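Local coordinates for protein purine phosphoribosyltransferase (Pyrococcus horikoshii, PDB 1VDM) that probably acts as a type I phosphoribosyltransferase, moving the phosphoribosyl group of phosphoribosyl diphosphate onto purine bases, at residues H46-G49 and D50-L53; E100-I103 and E104-K108; L119-K122 and P123-V127. One frame throughout, in Å; residues are numbered along the deposited sequence.

Interaction 1 of 3, residues H46-G49 and D50-L53; sequences HILG and DIPL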
loop_
_atom_site.group_PDB
_atom_site.type_symbol
_atom_site.label_atom_id
_atom_site.label_comp_id
_atom_site.label_asym_id
_atom_site.label_seq_id
_atom_site.Cartn_x
_atom_site.Cartn_y
_atom_site.Cartn_z
ATOM N N HIS G 46 -1.776 -3.688 29.350
ATOM C CA HIS G 46 -2.283 -2.825 28.289
ATOM C C HIS G 46 -3.759 -2.479 28.510
ATOM O O HIS G 46 -4.122 -1.307 28.555
ATOM C CB HIS G 46 -2.122 -3.514 26.924
ATOM C CG HIS G 46 -0.712 -3.548 26.419
ATOM N ND1 HIS G 46 -0.098 -2.452 25.851
ATOM C CD2 HIS G 46 0.205 -4.546 26.392
ATOM C CE1 HIS G 46 1.134 -2.773 25.496
ATOM N NE2 HIS G 46 1.343 -4.037 25.813
ATOM N N ILE G 47 -4.597 -3.505 28.658
ATOM C CA ILE G 47 -6.036 -3.337 28.858
ATOM C C ILE G 47 -6.440 -2.476 30.055
ATOM O O ILE G 47 -7.516 -1.882 30.056
ATOM C CB ILE G 47 -6.744 -4.698 29.012
ATOM C CG1 ILE G 47 -6.411 -5.605 27.830
ATOM C CG2 ILE G 47 -8.250 -4.494 29.075
ATOM C CD1 ILE G 47 -7.108 -6.949 27.882
ATOM N N LEU G 48 -5.594 -2.406 31.073
ATOM C CA LEU G 48 -5.925 -1.623 32.256
ATOM C C LEU G 48 -5.254 -0.248 32.333
ATOM O O LEU G 48 -5.031 0.274 33.429
ATOM C CB LEU G 48 -5.593 -2.425 33.515
ATOM C CG LEU G 48 -6.388 -3.715 33.735
ATOM C CD1 LEU G 48 -5.851 -4.421 34.965
ATOM C CD2 LEU G 48 -7.867 -3.404 33.904
ATOM N N GLY G 49 -4.930 0.336 31.182
ATOM C CA GLY G 49 -4.306 1.647 31.177
ATOM C C GLY G 49 -2.801 1.656 31.387
ATOM O O GLY G 49 -2.282 2.426 32.197
ATOM N N ASP G 50 -2.100 0.809 30.643
ATOM C CA ASP G 50 -0.646 0.706 30.736
ATOM C C ASP G 50 -0.087 0.856 32.144
ATOM O O ASP G 50 0.837 1.639 32.363
ATOM C CB ASP G 50 0.027 1.732 29.816
ATOM C CG ASP G 50 -0.005 1.322 28.350
ATOM O OD1 ASP G 50 0.575 2.054 27.515
ATOM O OD2 ASP G 50 -0.606 0.270 28.030
ATOM N N ILE G 51 -0.643 0.114 33.096
ATOM C CA ILE G 51 -0.144 0.174 34.464
ATOM C C ILE G 51 1.152 -0.630 34.491
ATOM O O ILE G 51 1.267 -1.664 33.831
ATOM C CB ILE G 51 -1.145 -0.430 35.472
ATOM C CG1 ILE G 51 -1.423 -1.888 35.115
ATOM C CG2 ILE G 51 -2.440 0.393 35.490
ATOM C CD1 ILE G 51 -2.369 -2.561 36.067
ATOM N N PRO G 52 2.146 -0.167 35.259
ATOM C CA PRO G 52 3.451 -0.827 35.376
ATOM C C PRO G 52 3.423 -2.353 35.532
ATOM O O PRO G 52 2.587 -2.905 36.244
ATOM C CB PRO G 52 4.088 -0.114 36.571
ATOM C CG PRO G 52 2.899 0.306 37.390
ATOM C CD PRO G 52 1.976 0.832 36.327
ATOM N N LEU G 53 4.351 -3.023 34.854
ATOM C CA LEU G 53 4.443 -4.474 34.904
ATOM C C LEU G 53 5.770 -4.943 35.490
ATOM O O LEU G 53 6.842 -4.574 35.005
ATOM C CB LEU G 53 4.289 -5.069 33.503
ATOM C CG LEU G 53 4.442 -6.590 33.424
ATOM C CD1 LEU G 53 3.279 -7.252 34.144
ATOM C CD2 LEU G 53 4.481 -7.036 31.981
#
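The imidazole of H46 and the carboxylate of D50 meet obliquely, the ring and carboxylate planes 76° apart. D50 brings OD2 to 3.5 Å from H46 ND1, approaching the ring at a slant. The same oxygen lies equally close to H46 CA, so the carboxylate hangs beside the base of the histidine as well as its ring.

The second encounter is between apolar side chains. L48 and I51 lean across one another, and I51 CD1 stands 4.1 Å from L48 CD1 and equally far from L48 CB. In I51, CG1 is wedged between the backbone N and the carbonyl carbon (chi1 59°); this leaves CG2 beside the N, where it lies 3.3 Å from L48 O.

Both pairs ride on the turn by which helix 38-47 gives way to strand 53-61, the close of a beta-alpha-beta crossover in the phosphoribosyltransferase core. The last helical turn is tied off by a backbone bond from G49 N to H46 O of 3.2 Å. G49 itself, at phi 83°, adopts a backbone that would press a CB against the preceding carbonyl oxygen, and D50 also has a positive phi.

I51 then packs on I30 of strand 29-33, and its carbonyl oxygen accepts a hydrogen bond from the hydroxyl of S45. On the polar side R35 of the second subunit packs against H46 and forms a long, weak ion pair with D50.

Interaction 2 of 3, residues E100-I103 and E104-K108; sequences EVVI and EEVKK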
loop_
_atom_site.group_PDB
_atom_site.type_symbol
_atom_site.label_atom_id
_atom_site.label_comp_id
_atom_site.label_asym_id
_atom_site.label_seq_id
_atom_site.Cartn_x
_atom_site.Cartn_y
_atom_site.Cartn_z
ATOM N N GLU G 100 2.418 -19.154 46.284
ATOM C CA GLU G 100 2.757 -18.859 47.674
ATOM C C GLU G 100 4.118 -18.179 47.782
ATOM O O GLU G 100 4.295 -17.254 48.575
ATOM C CB GLU G 100 2.722 -20.134 48.525
ATOM C CG GLU G 100 1.303 -20.600 48.819
ATOM C CD GLU G 100 1.237 -21.776 49.778
ATOM O OE1 GLU G 100 0.105 -22.228 50.073
ATOM O OE2 GLU G 100 2.306 -22.245 50.234
ATOM N N VAL G 101 5.079 -18.624 46.980
ATOM C CA VAL G 101 6.400 -18.013 47.002
ATOM C C VAL G 101 6.297 -16.556 46.549
ATOM O O VAL G 101 6.939 -15.669 47.113
ATOM C CB VAL G 101 7.369 -18.742 46.061
ATOM C CG1 VAL G 101 8.737 -18.081 46.113
ATOM C CG2 VAL G 101 7.473 -20.204 46.453
ATOM N N VAL G 102 5.480 -16.315 45.525
ATOM C CA VAL G 102 5.294 -14.968 44.988
ATOM C C VAL G 102 4.550 -14.048 45.955
ATOM O O VAL G 102 4.830 -12.854 46.008
ATOM C CB VAL G 102 4.535 -15.004 43.636
ATOM C CG1 VAL G 102 4.317 -13.601 43.119
ATOM C CG2 VAL G 102 5.322 -15.804 42.631
ATOM N N ILE G 103 3.607 -14.591 46.717
ATOM C CA ILE G 103 2.867 -13.770 47.664
ATOM C C ILE G 103 3.780 -13.324 48.797
ATOM O O ILE G 103 3.515 -12.326 49.462
ATOM C CB ILE G 103 1.661 -14.528 48.248
ATOM C CG1 ILE G 103 0.709 -14.916 47.118
ATOM C CG2 ILE G 103 0.931 -13.657 49.256
ATOM C CD1 ILE G 103 -0.506 -15.680 47.577
ATOM N N GLU G 104 4.866 -14.059 49.008
ATOM C CA GLU G 104 5.820 -13.725 50.063
ATOM C C GLU G 104 6.813 -12.661 49.610
ATOM O O GLU G 104 7.338 -11.903 50.424
ATOM C CB GLU G 104 6.574 -14.979 50.521
ATOM C CG GLU G 104 5.800 -15.837 51.509
ATOM C CD GLU G 104 5.724 -15.212 52.896
ATOM O OE1 GLU G 104 4.935 -15.707 53.731
ATOM O OE2 GLU G 104 6.461 -14.232 53.154
ATOM N N GLU G 105 7.084 -12.614 48.314
ATOM C CA GLU G 105 8.003 -11.615 47.788
ATOM C C GLU G 105 7.261 -10.281 47.662
ATOM O O GLU G 105 7.865 -9.206 47.728
ATOM C CB GLU G 105 8.541 -12.060 46.425
ATOM C CG GLU G 105 9.357 -13.344 46.474
ATOM C CD GLU G 105 10.532 -13.249 47.429
ATOM O OE1 GLU G 105 11.390 -12.360 47.231
ATOM O OE2 GLU G 105 10.596 -14.062 48.378
ATOM N N VAL G 106 5.944 -10.365 47.496
ATOM C CA VAL G 106 5.108 -9.184 47.369
ATOM C C VAL G 106 4.854 -8.534 48.725
ATOM O O VAL G 106 4.645 -7.326 48.810
ATOM C CB VAL G 106 3.764 -9.528 46.718
ATOM C CG1 VAL G 106 2.906 -8.288 46.613
ATOM C CG2 VAL G 106 4.002 -10.116 45.344
ATOM N N LYS G 107 4.866 -9.336 49.786
ATOM C CA LYS G 107 4.657 -8.800 51.124
ATOM C C LYS G 107 5.958 -8.199 51.642
ATOM O O LYS G 107 5.942 -7.204 52.363
ATOM C CB LYS G 107 4.175 -9.891 52.080
ATOM C CG LYS G 107 2.772 -10.393 51.792
ATOM C CD LYS G 107 2.274 -11.311 52.894
ATOM C CE LYS G 107 0.854 -11.769 52.609
ATOM N NZ LYS G 107 0.275 -12.584 53.715
ATOM N N LYS G 108 7.083 -8.805 51.266
ATOM C CA LYS G 108 8.391 -8.318 51.694
ATOM C C LYS G 108 8.623 -6.913 51.161
ATOM O O LYS G 108 9.471 -6.179 51.675
ATOM C CB LYS G 108 9.515 -9.221 51.181
ATOM C CG LYS G 108 9.610 -10.598 51.820
ATOM C CD LYS G 108 10.807 -11.336 51.235
ATOM C CE LYS G 108 10.935 -12.757 51.748
ATOM N NZ LYS G 108 12.047 -13.469 51.046
#
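V106 N donates to V102 O over 3.1 Å, and E105 N reaches V101 O at 3.3 Å: these are the i to i+4 bonds of an alpha helix, here most of helix 97-107. Neither is straight, the N-H...O angle being 142° for the first. Some carbonyls are shared: V101 O also takes a weak bond from E104 N, and V102 O a weak one from E105 N, a three-residue spacing mixed with the four-residue one. The bond from K107 N to I103 O is weak too.

Further out, K108 NZ forms a salt bridge with E105 OE2 at 3.1 Å, arriving on the syn side of the carboxylate. The extended chain of K108 runs back along the helix to reach it, while E105 lays its CG 3.4 Å from V101 O.

V102 and V106 are buried on the central sheet, packing on I88 of strand 85-90; I103, partly exposed, packs on I116 of strand 113-118. V102 CG1 meets V106 CG2 obliquely. I103 and K107 run alongside each other, and the aliphatic part of the lysine, extended beyond CG, lays its CE 3.8 Å from I103 CG2.

Interaction 3 of 3, residues L119-K122 and P123-V127; sequences LAMK and PWTSV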
loop_
_atom_site.group_PDB
_atom_site.type_symbol
_atom_site.label_atom_id
_atom_site.label_comp_id
_atom_site.label_asym_id
_atom_site.label_seq_id
_atom_site.Cartn_x
_atom_site.Cartn_y
_atom_site.Cartn_z
ATOM N N LEU G 119 -5.874 -17.566 34.649
ATOM C CA LEU G 119 -6.749 -17.989 33.576
ATOM C C LEU G 119 -7.563 -19.182 34.073
ATOM O O LEU G 119 -8.768 -19.271 33.825
ATOM C CB LEU G 119 -5.930 -18.405 32.361
ATOM C CG LEU G 119 -5.135 -17.295 31.681
ATOM C CD1 LEU G 119 -4.215 -17.895 30.611
ATOM C CD2 LEU G 119 -6.119 -16.293 31.069
ATOM N N ALA G 120 -6.895 -20.091 34.784
ATOM C CA ALA G 120 -7.537 -21.291 35.304
ATOM C C ALA G 120 -6.957 -21.743 36.634
ATOM O O ALA G 120 -5.898 -21.281 37.060
ATOM C CB ALA G 120 -7.419 -22.421 34.290
ATOM N N MET G 121 -7.669 -22.650 37.289
ATOM C CA MET G 121 -7.221 -23.197 38.563
ATOM C C MET G 121 -7.634 -24.653 38.653
ATOM O O MET G 121 -8.585 -25.087 37.999
ATOM C CB MET G 121 -7.831 -22.441 39.747
ATOM C CG MET G 121 -9.290 -22.782 40.026
ATOM S SD MET G 121 -9.607 -23.334 41.735
ATOM C CE MET G 121 -10.872 -24.564 41.441
ATOM N N LYS G 122 -6.906 -25.405 39.467
ATOM C CA LYS G 122 -7.209 -26.812 39.673
ATOM C C LYS G 122 -7.724 -26.967 41.107
ATOM O O LYS G 122 -7.170 -26.386 42.043
ATOM C CB LYS G 122 -5.960 -27.645 39.393
ATOM C CG LYS G 122 -5.648 -27.689 37.899
ATOM C CD LYS G 122 -4.274 -28.231 37.599
ATOM C CE LYS G 122 -4.114 -28.493 36.112
ATOM N NZ LYS G 122 -2.807 -29.124 35.801
ATOM N N PRO G 123 -8.811 -27.739 41.285
ATOM C CA PRO G 123 -9.496 -28.027 42.552
ATOM C C PRO G 123 -8.671 -28.140 43.836
ATOM O O PRO G 123 -9.083 -27.658 44.891
ATOM C CB PRO G 123 -10.251 -29.316 42.245
ATOM C CG PRO G 123 -10.608 -29.154 40.813
ATOM C CD PRO G 123 -9.324 -28.614 40.213
ATOM N N TRP G 124 -7.508 -28.765 43.749
ATOM C CA TRP G 124 -6.682 -28.974 44.926
ATOM C C TRP G 124 -5.721 -27.876 45.329
ATOM O O TRP G 124 -5.186 -27.905 46.438
ATOM C CB TRP G 124 -5.870 -30.251 44.743
ATOM C CG TRP G 124 -5.167 -30.306 43.438
ATOM C CD1 TRP G 124 -4.028 -29.646 43.096
ATOM C CD2 TRP G 124 -5.577 -31.037 42.274
ATOM N NE1 TRP G 124 -3.698 -29.919 41.790
ATOM C CE2 TRP G 124 -4.633 -30.770 41.261
ATOM C CE3 TRP G 124 -6.652 -31.892 41.990
ATOM C CZ2 TRP G 124 -4.729 -31.329 39.980
ATOM C CZ3 TRP G 124 -6.749 -32.446 40.717
ATOM C CH2 TRP G 124 -5.791 -32.161 39.727
ATOM N N THR G 125 -5.496 -26.913 44.442
ATOM C CA THR G 125 -4.570 -25.814 44.716
ATOM C C THR G 125 -4.660 -25.276 46.150
ATOM O O THR G 125 -5.730 -25.256 46.756
ATOM C CB THR G 125 -4.826 -24.644 43.756
ATOM O OG1 THR G 125 -3.849 -23.624 43.984
ATOM C CG2 THR G 125 -6.206 -24.062 43.991
ATOM N N SER G 126 -3.525 -24.838 46.684
ATOM C CA SER G 126 -3.486 -24.286 48.028
ATOM C C SER G 126 -3.668 -22.770 47.961
ATOM O O SER G 126 -3.641 -22.086 48.984
ATOM C CB SER G 126 -2.152 -24.611 48.701
ATOM O OG SER G 126 -1.086 -23.898 48.095
ATOM N N VAL G 127 -3.834 -22.253 46.746
ATOM C CA VAL G 127 -4.034 -20.823 46.531
ATOM C C VAL G 127 -5.104 -20.582 45.477
ATOM O O VAL G 127 -4.815 -20.524 44.275
ATOM C CB VAL G 127 -2.732 -20.114 46.079
ATOM C CG1 VAL G 127 -3.043 -18.701 45.617
ATOM C CG2 VAL G 127 -1.744 -20.061 47.230
#
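K122 lays its CB over the indole of W124, two residues further along, in a CH-pi contact inside a tight turn. The carbon sits 4.2 Å from the centroid of the five-membered ring of W124, displaced toward the rim and 28° off the normal. From there the lysine runs extended beside the tryptophan, K122 CD passing 3.9 Å from W124 CZ2. The indole reaches back because its CG is tucked between backbone N and carbonyl carbon, chi1 50°. The two polar ends converge on one carboxylate, K122 NZ in a salt bridge with D94 OD1 and W124 NE1 hydrogen-bonded to D94 OD2, which should fix the rotation of both.

The backbone beneath is a type I beta turn from K122 to T125, closed by T125 N to K122 O at 3.0 Å. This bond is fairly straight at the hydrogen (160°), though the donor stands above the carbonyl plane. An ST turn follows: T125 OG1 accepts from V127 N at 3.1 Å and is also hydrogen-bonded to the hydroxyl of S93. The side chains of M121 and T125 cross at about a right angle, M121 SD lying 4.1 Å from T125 CG2.

The S93-D94 region probably corresponds to part of the motif that binds the phosphoribosyl donor in this family. Strand 120-121 runs parallel between strands 92-93 and 134-135, while V127 packs on L99 and E100 of helix 97-107.

How the interactions relate
The three contacts show how local chemistry follows position in one alpha/beta fold. Interaction 1 is a surface turn at a subunit boundary, where no residue in contact is buried. Interaction 2 is partly buried, a helix with an apolar side on the central sheet and a charged side outward, held by a mixture of sound and weak backbone bonds. Interaction 3 is the most buried, and mixes aromatic, sulfur and polar contacts around a turn. Interactions 2 and 3 touch directly: E100 OE1 lies 2.8 Å from S126 OG, a probable hydrogen bond, joining helix 97-107 to the loop after strand 120-121. Interaction 1 stays apart, its centre about 25 Å from that of interaction 3, across the chain's centre.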